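Local coordinates for protein type II restriction enzyme MspI (Moraxella sp., PDB 1SA3) that recognises the double-stranded DNA sequence 5'-CCGG-3' and cleaves it after the first cytosine, leaving 5'-phosphate ends, at residues P57-A69 and R212-D224. Sequence-based numbering, arbitrary orientation.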
loop_
_atom_site.group_PDB
_atom_site.type_symbol
_atom_site.label_atom_id
_atom_site.label_comp_id
_atom_site.label_asym_id
_atom_site.label_seq_id
_atom_site.Cartn_x
_atom_site.Cartn_y
_atom_site.Cartn_z
ATOM N N PRO E 57 -22.971 -3.085 -8.784
ATOM C CA PRO E 57 -22.648 -3.628 -7.463
ATOM C C PRO E 57 -21.165 -3.723 -7.114
ATOM O O PRO E 57 -20.781 -3.490 -5.965
ATOM C CB PRO E 57 -23.319 -4.998 -7.483
ATOM C CG PRO E 57 -24.466 -4.797 -8.411
ATOM C CD PRO E 57 -23.833 -4.021 -9.524
ATOM N N GLN E 58 -20.333 -4.071 -8.091
ATOM C CA GLN E 58 -18.905 -4.198 -7.819
ATOM C C GLN E 58 -18.239 -2.835 -7.693
ATOM O O GLN E 58 -17.545 -2.574 -6.713
ATOM C CB GLN E 58 -18.223 -5.043 -8.904
ATOM C CG GLN E 58 -16.724 -5.276 -8.676
ATOM C CD GLN E 58 -16.196 -6.463 -9.462
ATOM O OE1 GLN E 58 -16.593 -7.603 -9.223
ATOM N NE2 GLN E 58 -15.302 -6.202 -10.406
ATOM N N GLU E 59 -18.453 -1.957 -8.665
ATOM C CA GLU E 59 -17.843 -0.638 -8.584
ATOM C C GLU E 59 -18.419 0.154 -7.411
ATOM O O GLU E 59 -17.757 1.036 -6.864
ATOM C CB GLU E 59 -18.029 0.131 -9.896
ATOM C CG GLU E 59 -17.117 -0.363 -11.021
ATOM C CD GLU E 59 -17.612 -1.647 -11.686
ATOM O OE1 GLU E 59 -16.772 -2.421 -12.192
ATOM O OE2 GLU E 59 -18.839 -1.875 -11.718
ATOM N N LYS E 60 -19.653 -0.158 -7.021
ATOM C CA LYS E 60 -20.260 0.536 -5.888
ATOM C C LYS E 60 -19.529 0.108 -4.619
ATOM O O LYS E 60 -19.259 0.931 -3.744
ATOM C CB LYS E 60 -21.747 0.206 -5.744
ATOM C CG LYS E 60 -22.404 1.001 -4.613
ATOM C CD LYS E 60 -23.835 0.567 -4.309
ATOM C CE LYS E 60 -24.418 1.418 -3.172
ATOM N NZ LYS E 60 -25.730 0.933 -2.680
ATOM N N ASP E 61 -19.207 -1.181 -4.521
ATOM C CA ASP E 61 -18.490 -1.689 -3.352
ATOM C C ASP E 61 -17.118 -1.026 -3.263
ATOM O O ASP E 61 -16.691 -0.615 -2.192
ATOM C CB ASP E 61 -18.310 -3.211 -3.432
ATOM C CG ASP E 61 -17.526 -3.772 -2.248
ATOM O OD1 ASP E 61 -17.938 -3.541 -1.089
ATOM O OD2 ASP E 61 -16.493 -4.450 -2.464
ATOM N N ILE E 62 -16.438 -0.925 -4.401
ATOM C CA ILE E 62 -15.112 -0.311 -4.464
ATOM C C ILE E 62 -15.171 1.174 -4.107
ATOM O O ILE E 62 -14.438 1.639 -3.223
ATOM C CB ILE E 62 -14.510 -0.487 -5.875
ATOM C CG1 ILE E 62 -14.303 -1.985 -6.149
ATOM C CG2 ILE E 62 -13.200 0.303 -5.999
ATOM C CD1 ILE E 62 -13.977 -2.317 -7.620
ATOM N N SER E 63 -16.054 1.917 -4.771
ATOM C CA SER E 63 -16.181 3.340 -4.495
ATOM C C SER E 63 -16.636 3.623 -3.047
ATOM O O SER E 63 -16.126 4.546 -2.405
ATOM C CB SER E 63 -17.126 3.996 -5.517
ATOM O OG SER E 63 -18.420 3.419 -5.498
ATOM N N SER E 64 -17.578 2.837 -2.531
ATOM C CA SER E 64 -18.044 3.024 -1.152
ATOM C C SER E 64 -16.921 2.755 -0.144
ATOM O O SER E 64 -16.790 3.457 0.851
ATOM C CB SER E 64 -19.229 2.103 -0.835
ATOM O OG SER E 64 -20.412 2.549 -1.475
ATOM N N LYS E 65 -16.116 1.729 -0.393
ATOM C CA LYS E 65 -15.013 1.427 0.510
ATOM C C LYS E 65 -14.008 2.578 0.504
ATOM O O LYS E 65 -13.416 2.902 1.533
ATOM C CB LYS E 65 -14.307 0.125 0.099
ATOM C CG LYS E 65 -15.037 -1.147 0.511
ATOM C CD LYS E 65 -14.382 -2.382 -0.085
ATOM C CE LYS E 65 -15.103 -3.645 0.371
ATOM N NZ LYS E 65 -14.596 -4.879 -0.291
ATOM N N LEU E 66 -13.806 3.196 -0.653
ATOM C CA LEU E 66 -12.857 4.301 -0.725
ATOM C C LEU E 66 -13.384 5.516 0.043
ATOM O O LEU E 66 -12.654 6.127 0.829
ATOM C CB LEU E 66 -12.559 4.663 -2.186
ATOM C CG LEU E 66 -11.300 5.526 -2.402
ATOM C CD1 LEU E 66 -10.653 5.180 -3.751
ATOM C CD2 LEU E 66 -11.657 7.007 -2.336
ATOM N N LEU E 67 -14.650 5.863 -0.170
ATOM C CA LEU E 67 -15.234 7.004 0.537
ATOM C C LEU E 67 -15.303 6.734 2.041
ATOM O O LEU E 67 -15.129 7.642 2.862
ATOM C CB LEU E 67 -16.637 7.315 -0.003
ATOM C CG LEU E 67 -16.741 7.776 -1.465
ATOM C CD1 LEU E 67 -18.205 8.004 -1.822
ATOM C CD2 LEU E 67 -15.929 9.049 -1.685
ATOM N N LYS E 68 -15.545 5.482 2.405
ATOM C CA LYS E 68 -15.643 5.121 3.812
ATOM C C LYS E 68 -14.300 5.290 4.521
ATOM O O LYS E 68 -14.240 5.787 5.649
ATOM C CB LYS E 68 -16.145 3.682 3.941
ATOM C CG LYS E 68 -16.271 3.166 5.363
ATOM C CD LYS E 68 -16.742 1.722 5.345
ATOM C CE LYS E 68 -16.662 1.068 6.714
ATOM N NZ LYS E 68 -17.150 -0.341 6.645
ATOM N N ALA E 69 -13.220 4.891 3.859
ATOM C CA ALA E 69 -11.892 5.021 4.454
ATOM C C ALA E 69 -11.547 6.491 4.669
ATOM O O ALA E 69 -10.685 6.818 5.477
ATOM C CB ALA E 69 -10.846 4.371 3.552
ATOM N N ARG E 212 -5.726 -14.373 -12.360
ATOM C CA ARG E 212 -5.969 -13.220 -13.222
ATOM C C ARG E 212 -7.291 -12.492 -13.021
ATOM O O ARG E 212 -7.501 -11.444 -13.633
ATOM C CB ARG E 212 -5.876 -13.617 -14.695
ATOM C CG ARG E 212 -4.530 -14.161 -15.141
ATOM C CD ARG E 212 -4.520 -14.283 -16.653
ATOM N NE ARG E 212 -3.223 -14.706 -17.168
ATOM C CZ ARG E 212 -2.889 -14.690 -18.454
ATOM N NH1 ARG E 212 -3.757 -14.268 -19.371
ATOM N NH2 ARG E 212 -1.685 -15.099 -18.827
ATOM N N GLU E 213 -8.170 -13.014 -12.171
ATOM C CA GLU E 213 -9.476 -12.381 -11.980
ATOM C C GLU E 213 -9.707 -11.686 -10.645
ATOM O O GLU E 213 -9.173 -12.091 -9.620
ATOM C CB GLU E 213 -10.588 -13.412 -12.189
ATOM C CG GLU E 213 -10.515 -14.158 -13.526
ATOM C CD GLU E 213 -10.648 -13.239 -14.723
ATOM O OE1 GLU E 213 -11.584 -12.414 -14.748
ATOM O OE2 GLU E 213 -9.821 -13.343 -15.651
ATOM N N TYR E 214 -10.541 -10.648 -10.679
ATOM C CA TYR E 214 -10.901 -9.877 -9.491
ATOM C C TYR E 214 -11.596 -10.750 -8.450
ATOM O O TYR E 214 -12.467 -11.557 -8.786
ATOM C CB TYR E 214 -11.851 -8.741 -9.881
ATOM C CG TYR E 214 -12.349 -7.916 -8.714
ATOM C CD1 TYR E 214 -11.621 -6.818 -8.252
ATOM C CD2 TYR E 214 -13.554 -8.222 -8.078
ATOM C CE1 TYR E 214 -12.078 -6.042 -7.194
ATOM C CE2 TYR E 214 -14.025 -7.445 -7.013
ATOM C CZ TYR E 214 -13.277 -6.355 -6.580
ATOM O OH TYR E 214 -13.729 -5.555 -5.545
ATOM N N VAL E 215 -11.213 -10.598 -7.189
ATOM C CA VAL E 215 -11.855 -11.344 -6.122
ATOM C C VAL E 215 -12.515 -10.359 -5.169
ATOM O O VAL E 215 -13.702 -10.470 -4.883
ATOM C CB VAL E 215 -10.859 -12.212 -5.354
ATOM C CG1 VAL E 215 -11.575 -12.951 -4.227
ATOM C CG2 VAL E 215 -10.213 -13.212 -6.311
ATOM N N ASP E 216 -11.750 -9.376 -4.700
ATOM C CA ASP E 216 -12.278 -8.373 -3.777
ATOM C C ASP E 216 -11.255 -7.241 -3.678
ATOM O O ASP E 216 -10.209 -7.273 -4.331
ATOM C CB ASP E 216 -12.472 -9.000 -2.389
ATOM C CG ASP E 216 -13.475 -8.243 -1.528
ATOM O OD1 ASP E 216 -13.947 -7.172 -1.951
ATOM O OD2 ASP E 216 -13.792 -8.729 -0.419
ATOM N N VAL E 217 -11.561 -6.239 -2.868
ATOM C CA VAL E 217 -10.630 -5.141 -2.667
ATOM C C VAL E 217 -10.712 -4.708 -1.213
ATOM O O VAL E 217 -11.752 -4.839 -0.569
ATOM C CB VAL E 217 -10.959 -3.928 -3.565
ATOM C CG1 VAL E 217 -12.260 -3.272 -3.104
ATOM C CG2 VAL E 217 -9.792 -2.906 -3.510
ATOM N N THR E 218 -9.600 -4.210 -0.692
ATOM C CA THR E 218 -9.554 -3.728 0.673
ATOM C C THR E 218 -8.920 -2.346 0.568
ATOM O O THR E 218 -7.912 -2.178 -0.123
ATOM C CB THR E 218 -8.704 -4.659 1.561
ATOM O OG1 THR E 218 -9.326 -5.952 1.628
ATOM C CG2 THR E 218 -8.599 -4.104 2.953
ATOM N N ILE E 219 -9.528 -1.358 1.220
ATOM C CA ILE E 219 -9.027 0.019 1.178
ATOM C C ILE E 219 -8.939 0.545 2.602
ATOM O O ILE E 219 -9.952 0.673 3.292
ATOM C CB ILE E 219 -9.964 0.926 0.337
ATOM C CG1 ILE E 219 -10.082 0.352 -1.088
ATOM C CG2 ILE E 219 -9.425 2.359 0.285
ATOM C CD1 ILE E 219 -10.909 1.191 -2.045
ATOM N N LYS E 220 -7.720 0.851 3.033
ATOM C CA LYS E 220 -7.489 1.337 4.388
ATOM C C LYS E 220 -6.788 2.689 4.445
ATOM O O LYS E 220 -5.864 2.926 3.673
ATOM C CB LYS E 220 -6.615 0.333 5.137
ATOM C CG LYS E 220 -7.228 -1.040 5.349
ATOM C CD LYS E 220 -8.135 -1.075 6.568
ATOM C CE LYS E 220 -8.541 -2.511 6.895
ATOM N NZ LYS E 220 -9.327 -2.622 8.161
ATOM N N ASN E 221 -7.228 3.583 5.338
ATOM C CA ASN E 221 -6.500 4.841 5.504
ATOM C C ASN E 221 -5.270 4.422 6.336
ATOM O O ASN E 221 -5.248 3.320 6.911
ATOM C CB ASN E 221 -7.341 5.913 6.236
ATOM C CG ASN E 221 -7.869 5.449 7.590
ATOM O OD1 ASN E 221 -7.110 5.024 8.459
ATOM N ND2 ASN E 221 -9.180 5.543 7.771
ATOM N N ILE E 222 -4.254 5.275 6.409
ATOM C CA ILE E 222 -3.040 4.907 7.129
ATOM C C ILE E 222 -3.257 4.596 8.607
ATOM O O ILE E 222 -2.704 3.621 9.116
ATOM C CB ILE E 222 -1.946 5.990 6.972
ATOM C CG1 ILE E 222 -1.715 6.281 5.485
ATOM C CG2 ILE E 222 -0.639 5.511 7.588
ATOM C CD1 ILE E 222 -1.394 5.040 4.645
ATOM N N ASP E 223 -4.056 5.407 9.299
ATOM C CA ASP E 223 -4.310 5.155 10.718
ATOM C C ASP E 223 -4.816 3.737 10.954
ATOM O O ASP E 223 -4.290 3.020 11.805
ATOM C CB ASP E 223 -5.333 6.151 11.286
ATOM C CG ASP E 223 -4.733 7.516 11.568
ATOM O OD1 ASP E 223 -3.503 7.683 11.409
ATOM O OD2 ASP E 223 -5.499 8.422 11.953
ATOM N N ASP E 224 -5.833 3.329 10.196
ATOM C CA ASP E 224 -6.402 1.994 10.354
ATOM C C ASP E 224 -5.435 0.885 9.980
ATOM O O ASP E 224 -5.393 -0.163 10.640
ATOM C CB ASP E 224 -7.684 1.852 9.536
ATOM C CG ASP E 224 -8.799 2.734 10.054
ATOM O OD1 ASP E 224 -8.662 3.275 11.166
ATOM O OD2 ASP E 224 -9.818 2.884 9.357
HETATM O O HOH W 1 -16.054 -6.179 -4.332
HETATM O O HOH W 2 -13.055 1.064 3.490
HETATM O O HOH W 3 -15.046 -7.097 1.093
#
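Lys65 NZ is gripped by three protein oxygens and one water. It forms a salt bridge to Asp216 OD1 at 2.9 Å and another, within its own helix, to Asp61 OD2. It also donates to Val217 O at 2.9 Å, lying in the plane of that carbonyl. Water 3 accepts from the ammonium and donates to Asp216 OD2. Lys65 CG is anti to the carbonyl carbon (chi1 -78°) and the rest of the chain is extended, which carries NZ across to the strand; CD packs on Val217 CG1. The two carboxylates come within 3.8 Å of each other, OD2 of Asp61 to OD1 of Asp216; the shared ammonium probably offsets their repulsion. Water 1 donates to Asp61 OD2 and is also hydrogen-bonded to Tyr214 OH, in the plane of the ring.

Gln58 slides past the Tyr214 ring with NE2 over one face, near the rim; amide and ring planes are 31° apart. Its OE1 lies 3.3 Å from CD2 of the tyrosine. NE2 is hydrogen-bonded to Tyr37 OH and OE1 to Met1 N, which fixes the rotation of the amide.

Strand 213-221 is an outermost strand, within this chain, of the mixed five-stranded sheet in this nuclease of the PDDEXK clan. Helix 57-69 runs nearly parallel to it, with the axes 7.6 Å apart. A classic beta bulge at Val215 and Asp216, opposite Gln208, interrupts the strand's regular alternation.

Farther along, the contact becomes apolar. Ile62 CG1 meets Val217 CG1. Ile219 CD1 packs against Leu66 CB, and CG2 meets Ala69 CB. Water 2 donates to both Lys65 O and Ile219 O, linking the two backbones.

Past Ile219, Asn221 ND2 donates to Ala69 O at 3.0 Å. The bond is nearly straight, 170°, and uses a carbonyl lone pair. The other end of the same amide, OD1, accepts from Asp224 N and N-caps helix 222-234.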